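Local coordinates for protein particle-associated lyase (Acinetobacter bacteriophage AP22, PDB 4Y9V) that probably cleaves the capsular polysaccharide of Acinetobacter baumannii by a lyase reaction, serving as the tailspike with which the phage degrades its host's capsule, at residues R299-D307 against M336-Y345; T121-D129 against F138-I146. One frame throughout, in Å; residues are numbered along the deposited sequence.

Contact 1: residues R299-D307 against M336-Y345; sequences RHAVAIGGD and MHGNVERTVY. With 49S (2-acetamido-2-deoxy-beta-D-mannopyranuronic acid), chain B; SO4 (sulfate ion), chain K; EDO (1,2-ethanediol), chain D.
H337, beside I304 and G305, carries the contact from backbone to sugar. H337 N donates to I304 O at 2.9 Å. CG stands anti to the carbonyl carbon, beside its own N (chi1 -77°), turning the ring past G305 toward the sugar. CB rests 3.9 Å from G305 CA, where glycine leaves room for imidazole and acetamido oxygen. ND1 adds a weak bond to I304 O; its main partner, D335, also accepts I304 N. CD2 lies 3.2 Å from 49S C7 of the bound N-acetylmannosaminuronic acid, whose acetamido group covers one ring face. CE1 faces SO4 O4, and at the tip NE2 hydrogen-bonds 49S O1 (2.9 Å) in the ring plane, with SO4 O1 equally close. This sulfate, probably from the crystallisation liquor, is held by R299 and by H300 NE2 through SO4 O2 (2.7 Å). G306 grips the sugar, N to O7 (2.9 Å) and O from O3. In the conformer given, N339 ND2 reaches G305 O from above the carbonyl plane (3.2 Å). Apolar I304 packs CG2 on V340 CG2 (3.6 Å); its CD1 comes obliquely against the phenol end of Y345, nearest the OH, which bonds D335 O. In this pectin-lyase-like β-helix, strand 302-305 parallels 278-283, and 343-346 lies between 318-321 and 360-363.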
# COMPACT_ATOMS: atom_id res chain seq x y z
N ARG A 299 -22.96 -10.98 -12.06
CA ARG A 299 -21.70 -11.73 -11.97
C ARG A 299 -20.59 -10.73 -11.59
O ARG A 299 -20.78 -9.94 -10.69
CB ARG A 299 -21.45 -12.62 -13.19
CG ARG A 299 -22.58 -13.61 -13.42
CD ARG A 299 -22.31 -14.63 -14.51
NE ARG A 299 -21.19 -15.49 -14.16
CZ ARG A 299 -19.99 -15.50 -14.68
NH1 ARG A 299 -19.64 -14.69 -15.66
NH2 ARG A 299 -19.08 -16.36 -14.20
N HIS A 300 -19.43 -10.80 -12.22
CA HIS A 300 -18.31 -9.98 -11.76
C HIS A 300 -18.69 -8.49 -11.82
O HIS A 300 -19.22 -7.99 -12.81
CB HIS A 300 -17.06 -10.22 -12.58
CG HIS A 300 -16.65 -11.64 -12.67
ND1 HIS A 300 -16.41 -12.45 -11.60
CD2 HIS A 300 -16.33 -12.40 -13.76
CE1 HIS A 300 -16.01 -13.65 -11.99
NE2 HIS A 300 -15.97 -13.65 -13.29
N ALA A 301 -18.34 -7.78 -10.75
CA ALA A 301 -18.54 -6.33 -10.69
C ALA A 301 -17.53 -5.58 -11.56
O ALA A 301 -17.91 -4.71 -12.32
CB ALA A 301 -18.53 -5.88 -9.25
N VAL A 302 -16.25 -5.95 -11.39
CA VAL A 302 -15.19 -5.58 -12.33
C VAL A 302 -14.66 -6.89 -12.88
O VAL A 302 -14.16 -7.74 -12.13
CB VAL A 302 -14.07 -4.74 -11.70
CG1 VAL A 302 -12.92 -4.57 -12.68
CG2 VAL A 302 -14.61 -3.39 -11.25
N ALA A 303 -14.81 -7.06 -14.20
CA ALA A 303 -14.25 -8.19 -14.93
C ALA A 303 -13.04 -7.68 -15.68
O ALA A 303 -13.14 -6.67 -16.38
CB ALA A 303 -15.25 -8.75 -15.92
N ILE A 304 -11.91 -8.35 -15.53
CA ILE A 304 -10.69 -7.99 -16.23
C ILE A 304 -10.39 -9.16 -17.17
O ILE A 304 -10.20 -10.30 -16.71
CB ILE A 304 -9.53 -7.64 -15.29
CG1 ILE A 304 -10.00 -6.64 -14.23
CG2 ILE A 304 -8.37 -7.11 -16.11
CD1 ILE A 304 -8.91 -6.26 -13.23
N GLY A 305 -10.42 -8.91 -18.46
CA GLY A 305 -10.28 -9.99 -19.42
C GLY A 305 -10.33 -9.43 -20.84
O GLY A 305 -9.42 -8.75 -21.25
N GLY A 306 -11.42 -9.74 -21.56
CA GLY A 306 -11.63 -9.22 -22.89
C GLY A 306 -12.04 -10.29 -23.89
O GLY A 306 -12.74 -11.23 -23.51
N ASP A 307 -11.68 -10.06 -25.13
CA ASP A 307 -12.18 -10.90 -26.23
C ASP A 307 -11.01 -11.27 -27.15
O ASP A 307 -9.87 -11.34 -26.73
CB ASP A 307 -13.44 -10.32 -26.86
CG ASP A 307 -13.22 -9.05 -27.64
OD1 ASP A 307 -13.00 -8.00 -27.00
OD2 ASP A 307 -13.21 -9.08 -28.89
N MET A 336 -10.08 -11.46 -12.19
CA MET A 336 -9.01 -11.46 -13.18
C MET A 336 -9.14 -12.76 -13.98
O MET A 336 -9.01 -13.85 -13.41
CB MET A 336 -7.61 -11.41 -12.55
CG MET A 336 -7.41 -10.29 -11.55
SD MET A 336 -5.72 -10.37 -10.92
CE MET A 336 -5.84 -9.32 -9.48
N HIS A 337 -9.37 -12.65 -15.29
CA HIS A 337 -9.37 -13.79 -16.18
C HIS A 337 -7.93 -14.27 -16.46
O HIS A 337 -6.94 -13.61 -16.14
CB HIS A 337 -10.06 -13.44 -17.51
CG HIS A 337 -11.54 -13.41 -17.46
ND1 HIS A 337 -12.33 -12.60 -16.70
CD2 HIS A 337 -12.40 -14.15 -18.19
CE1 HIS A 337 -13.61 -12.84 -16.96
NE2 HIS A 337 -13.67 -13.76 -17.88
N GLY A 338 -7.82 -15.42 -17.13
CA GLY A 338 -6.54 -16.02 -17.47
C GLY A 338 -5.70 -15.31 -18.51
O GLY A 338 -4.59 -15.76 -18.77
N ASN A 339 -6.17 -14.21 -19.09
CA ASN A 339 -5.32 -13.35 -19.89
C ASN A 339 -4.87 -12.09 -19.15
O ASN A 339 -4.50 -11.14 -19.83
CB ASN A 339 -6.01 -12.95 -21.21
CG ASN A 339 -7.14 -11.96 -20.93
OD1 ASN A 339 -7.77 -12.04 -19.88
ND2 ASN A 339 -7.39 -11.09 -21.89
N VAL A 340 -4.88 -12.12 -17.81
CA VAL A 340 -4.54 -10.97 -17.00
C VAL A 340 -3.29 -11.26 -16.17
O VAL A 340 -3.28 -12.23 -15.40
CB VAL A 340 -5.69 -10.62 -16.04
CG1 VAL A 340 -5.32 -9.41 -15.18
CG2 VAL A 340 -6.97 -10.37 -16.82
N GLU A 341 -2.30 -10.39 -16.27
CA GLU A 341 -1.09 -10.46 -15.44
C GLU A 341 -0.79 -9.07 -14.91
O GLU A 341 -1.35 -8.06 -15.35
CB GLU A 341 0.10 -11.03 -16.23
CG GLU A 341 0.53 -10.17 -17.41
CD GLU A 341 1.78 -10.62 -18.12
OE1 GLU A 341 1.90 -11.83 -18.41
OE2 GLU A 341 2.63 -9.73 -18.44
N ARG A 342 0.18 -8.97 -14.00
CA ARG A 342 0.67 -7.66 -13.55
C ARG A 342 -0.49 -6.78 -13.05
O ARG A 342 -0.52 -5.58 -13.36
CB ARG A 342 1.53 -6.97 -14.60
CG ARG A 342 2.70 -7.79 -15.16
CD ARG A 342 3.87 -7.92 -14.22
NE ARG A 342 4.96 -8.44 -15.08
CZ ARG A 342 6.13 -7.97 -15.51
NH1 ARG A 342 6.55 -6.81 -15.04
NH2 ARG A 342 6.87 -8.70 -16.32
N THR A 343 -1.42 -7.36 -12.29
CA THR A 343 -2.65 -6.66 -11.88
C THR A 343 -2.88 -6.86 -10.39
O THR A 343 -2.63 -7.95 -9.84
CB THR A 343 -3.81 -7.13 -12.76
OG1 THR A 343 -3.56 -6.67 -14.09
CG2 THR A 343 -5.14 -6.55 -12.36
N VAL A 344 -3.36 -5.81 -9.73
CA VAL A 344 -3.58 -5.83 -8.28
C VAL A 344 -4.92 -5.16 -7.94
O VAL A 344 -5.27 -4.12 -8.50
CB VAL A 344 -2.44 -5.14 -7.52
CG1 VAL A 344 -2.17 -3.73 -8.03
CG2 VAL A 344 -2.65 -5.16 -5.97
N TYR A 345 -5.60 -5.77 -6.98
CA TYR A 345 -6.66 -5.15 -6.18
C TYR A 345 -6.08 -4.88 -4.79
O TYR A 345 -5.60 -5.82 -4.14
CB TYR A 345 -7.89 -6.02 -6.06
CG TYR A 345 -8.70 -6.25 -7.31
CD1 TYR A 345 -9.74 -5.41 -7.66
CD2 TYR A 345 -8.42 -7.32 -8.16
CE1 TYR A 345 -10.49 -5.63 -8.81
CE2 TYR A 345 -9.17 -7.56 -9.30
CZ TYR A 345 -10.21 -6.71 -9.63
OH TYR A 345 -11.02 -6.90 -10.73
C8 49S B . -11.64 -13.13 -21.18
C7 49S B . -13.06 -12.64 -20.96
O7 49S B . -13.28 -11.58 -20.34
N2 49S B . -14.04 -13.41 -21.46
C2 49S B . -15.45 -13.13 -21.27
C3 49S B . -16.11 -12.60 -22.55
O3 49S B . -15.47 -11.40 -22.99
C1 49S B . -16.16 -14.39 -20.84
O1 49S B . -15.59 -14.97 -19.71
O5 49S B . -16.04 -15.37 -21.87
C5 49S B . -16.76 -14.97 -23.05
C6 49S B . -16.70 -16.10 -24.05
O6A 49S B . -15.60 -16.69 -24.23
O6B 49S B . -17.76 -16.37 -24.67
C4 49S B . -16.17 -13.68 -23.62
O4 49S B . -17.07 -13.36 -24.69
S SO4 K . -16.00 -15.82 -16.15
O1 SO4 K . -15.05 -16.18 -17.19
O2 SO4 K . -15.32 -15.81 -14.85
O3 SO4 K . -17.06 -16.84 -16.17
O4 SO4 K . -16.63 -14.49 -16.34
C1 EDO D . 1.55 -14.61 -16.11
O1 EDO D . 1.82 -15.89 -16.50
C2 EDO D . 2.77 -13.83 -15.72
O2 EDO D . 3.54 -13.52 -16.87

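Contact 2: residues T121-D129 against F138-I146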
# COMPACT_ATOMS: atom_id res chain seq x y z
N THR A 121 -4.51 -0.27 -38.09
CA THR A 121 -4.15 -0.89 -39.35
C THR A 121 -2.95 -1.81 -39.06
O THR A 121 -2.13 -1.47 -38.23
CB THR A 121 -3.75 0.03 -40.51
OG1 THR A 121 -2.65 0.87 -40.08
CG2 THR A 121 -4.85 0.94 -40.99
N GLN A 122 -2.80 -2.93 -39.78
CA GLN A 122 -1.58 -3.70 -39.76
C GLN A 122 -0.57 -3.03 -40.65
O GLN A 122 -0.75 -2.98 -41.89
CB GLN A 122 -1.71 -5.16 -40.21
CG GLN A 122 -0.35 -5.86 -40.19
CD GLN A 122 -0.37 -7.34 -40.48
OE1 GLN A 122 -1.42 -7.99 -40.41
NE2 GLN A 122 0.80 -7.87 -40.79
N ILE A 123 0.46 -2.51 -40.09
CA ILE A 123 1.50 -1.83 -40.86
C ILE A 123 2.67 -2.74 -41.23
O ILE A 123 3.27 -2.51 -42.28
CB ILE A 123 1.97 -0.56 -40.17
CG1 ILE A 123 2.39 -0.78 -38.71
CG2 ILE A 123 0.92 0.56 -40.31
CD1 ILE A 123 3.38 0.27 -38.20
N THR A 124 2.98 -3.74 -40.41
CA THR A 124 4.16 -4.54 -40.70
C THR A 124 4.13 -5.82 -39.87
O THR A 124 3.10 -6.18 -39.28
CB THR A 124 5.43 -3.68 -40.57
OG1 THR A 124 6.56 -4.38 -41.08
CG2 THR A 124 5.75 -3.26 -39.16
N THR A 125 5.26 -6.50 -39.82
CA THR A 125 5.48 -7.74 -39.10
C THR A 125 6.79 -7.61 -38.32
O THR A 125 7.66 -6.78 -38.64
CB THR A 125 5.50 -8.97 -39.99
OG1 THR A 125 6.53 -8.82 -40.96
CG2 THR A 125 4.15 -9.22 -40.64
N LEU A 126 6.90 -8.47 -37.29
CA LEU A 126 8.14 -8.50 -36.50
C LEU A 126 9.26 -9.15 -37.25
O LEU A 126 9.08 -10.22 -37.82
CB LEU A 126 7.82 -9.30 -35.23
CG LEU A 126 8.95 -9.44 -34.24
CD1 LEU A 126 9.42 -8.10 -33.71
CD2 LEU A 126 8.58 -10.40 -33.11
N ALA A 127 10.46 -8.55 -37.17
CA ALA A 127 11.62 -8.99 -37.91
C ALA A 127 12.86 -9.29 -37.01
O ALA A 127 13.89 -9.62 -37.55
CB ALA A 127 12.03 -8.03 -39.02
N SER A 128 12.71 -9.20 -35.69
CA SER A 128 13.75 -9.70 -34.77
C SER A 128 13.04 -10.34 -33.59
O SER A 128 11.87 -10.03 -33.29
CB SER A 128 14.66 -8.62 -34.27
OG SER A 128 13.95 -7.58 -33.59
N ASP A 129 13.76 -11.15 -32.84
CA ASP A 129 13.18 -11.80 -31.68
C ASP A 129 13.16 -10.82 -30.49
O ASP A 129 14.13 -10.09 -30.25
CB ASP A 129 13.97 -13.04 -31.35
CG ASP A 129 13.91 -14.15 -32.41
OD1 ASP A 129 12.98 -14.18 -33.22
OD2 ASP A 129 14.81 -15.01 -32.37
N PHE A 138 12.91 -3.61 -31.33
CA PHE A 138 12.67 -4.73 -32.23
C PHE A 138 12.80 -4.17 -33.66
O PHE A 138 12.50 -3.00 -33.92
CB PHE A 138 11.33 -5.41 -32.02
CG PHE A 138 10.12 -4.51 -32.10
CD1 PHE A 138 9.64 -3.87 -30.97
CD2 PHE A 138 9.42 -4.31 -33.30
CE1 PHE A 138 8.53 -3.08 -31.00
CE2 PHE A 138 8.31 -3.49 -33.33
CZ PHE A 138 7.85 -2.85 -32.19
N ASP A 139 13.18 -5.05 -34.57
CA ASP A 139 13.18 -4.72 -35.97
C ASP A 139 11.82 -5.11 -36.56
O ASP A 139 11.17 -6.05 -36.11
CB ASP A 139 14.27 -5.50 -36.71
CG ASP A 139 15.65 -5.11 -36.30
OD1 ASP A 139 15.86 -4.02 -35.66
OD2 ASP A 139 16.59 -5.93 -36.54
N VAL A 140 11.45 -4.39 -37.62
CA VAL A 140 10.24 -4.66 -38.38
C VAL A 140 10.62 -4.86 -39.84
O VAL A 140 11.68 -4.46 -40.30
CB VAL A 140 9.18 -3.55 -38.24
CG1 VAL A 140 8.69 -3.48 -36.79
CG2 VAL A 140 9.74 -2.22 -38.69
N ALA A 141 9.67 -5.43 -40.60
CA ALA A 141 9.86 -5.56 -42.04
C ALA A 141 9.74 -4.18 -42.74
O ALA A 141 10.35 -4.04 -43.81
CB ALA A 141 8.89 -6.55 -42.60
N ASP A 142 8.99 -3.25 -42.20
CA ASP A 142 8.75 -1.96 -42.84
C ASP A 142 8.44 -0.94 -41.74
O ASP A 142 7.42 -1.05 -41.10
CB ASP A 142 7.60 -2.03 -43.83
CG ASP A 142 7.26 -0.71 -44.49
OD1 ASP A 142 8.07 0.24 -44.40
OD2 ASP A 142 6.17 -0.67 -45.13
N ALA A 143 9.33 0.04 -41.55
CA ALA A 143 9.11 1.09 -40.57
C ALA A 143 8.71 2.40 -41.22
O ALA A 143 8.66 3.43 -40.53
CB ALA A 143 10.39 1.31 -39.76
N SER A 144 8.34 2.40 -42.50
CA SER A 144 8.05 3.64 -43.19
C SER A 144 6.83 4.37 -42.68
O SER A 144 6.68 5.58 -42.92
CB SER A 144 7.88 3.36 -44.68
OG SER A 144 6.76 2.58 -45.00
N GLN A 145 5.94 3.69 -41.95
CA GLN A 145 4.74 4.31 -41.40
C GLN A 145 4.84 4.52 -39.90
O GLN A 145 3.82 4.81 -39.25
CB GLN A 145 3.51 3.53 -41.79
CG GLN A 145 3.44 3.18 -43.31
CD GLN A 145 3.44 4.36 -44.22
OE1 GLN A 145 2.62 5.30 -43.97
NE2 GLN A 145 4.30 4.36 -45.23
N ILE A 146 6.01 4.44 -39.32
CA ILE A 146 6.24 4.53 -37.88
C ILE A 146 6.98 5.80 -37.53
O ILE A 146 8.00 6.11 -38.12
CB ILE A 146 6.99 3.29 -37.34
CG1 ILE A 146 6.29 2.02 -37.72
CG2 ILE A 146 7.14 3.42 -35.80
CD1 ILE A 146 7.02 0.75 -37.31
O HOH W 1 3.98 -0.19 -43.48
O HOH W 2 16.28 -8.25 -37.81
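Opposite T124, D142 has its carboxylate oxygen OD1 held by two donors of S144: the hydroxyl OG, on the syn side at 2.7 Å, and the backbone N, from above the carboxylate plane at 2.9 Å. The N-H bond makes an Asx turn, a role suited to a short acidic side chain. OD2 is joined to I123 O through a water, and D142 N makes a weak bond to T124 OG1. The backbones meet in a single antiparallel bridge just past the end of strand 113-125: L126 and V140 are a non-hydrogen-bonded pair, flanked by A127 N to D139 O (2.8 Å) and A141 N to T125 O (3.1 Å). S128 prolongs the pairing with its side chain: OG, placed between its own N and carbonyl carbon (chi1 58°), accepts D139 N at 2.8 Å along an almost straight bond (175°). Carbon contacts add to the bonds: T124 CG2 meets V140 CB at 3.6 Å, L126 CD1 lies on F138 CB, and I123 CD1 presses on I146 CG1 at 3.4 Å, a tight contact. This is plain structural packing in the tailspike Ig-like region. Around it, I123 and T124 form a classic bulge opposite I203 of strand 201-207, strand 137-139 pairs antiparallel with 184-187, and I146 packs on V177 and V180 of strand 172-181.

In the fold
From the N terminus the chain first reaches contact 2, where 121-129 and 138-146 close a short loop of eight residues within the Ig-like tailspike region. It ties the end of strand 113-125 to the strand 137-139 that follows. Only later, in the pectin-lyase-like range, does contact 1 close a loop of 28 residues, joining 299-307 to 336-345. The two loops lie in series, neither enclosing nor crossing the other, and their centres are about 30 Å apart with no touch. A ladder nevertheless links them: strand 113-125 pairs with 229-232, which leads through 250-255 and 278-283 to 302-305. Contact 2 thus lies in the Ig-like region, while contact 1 holds G305, G306, D307 and H337 of the saccharide pocket.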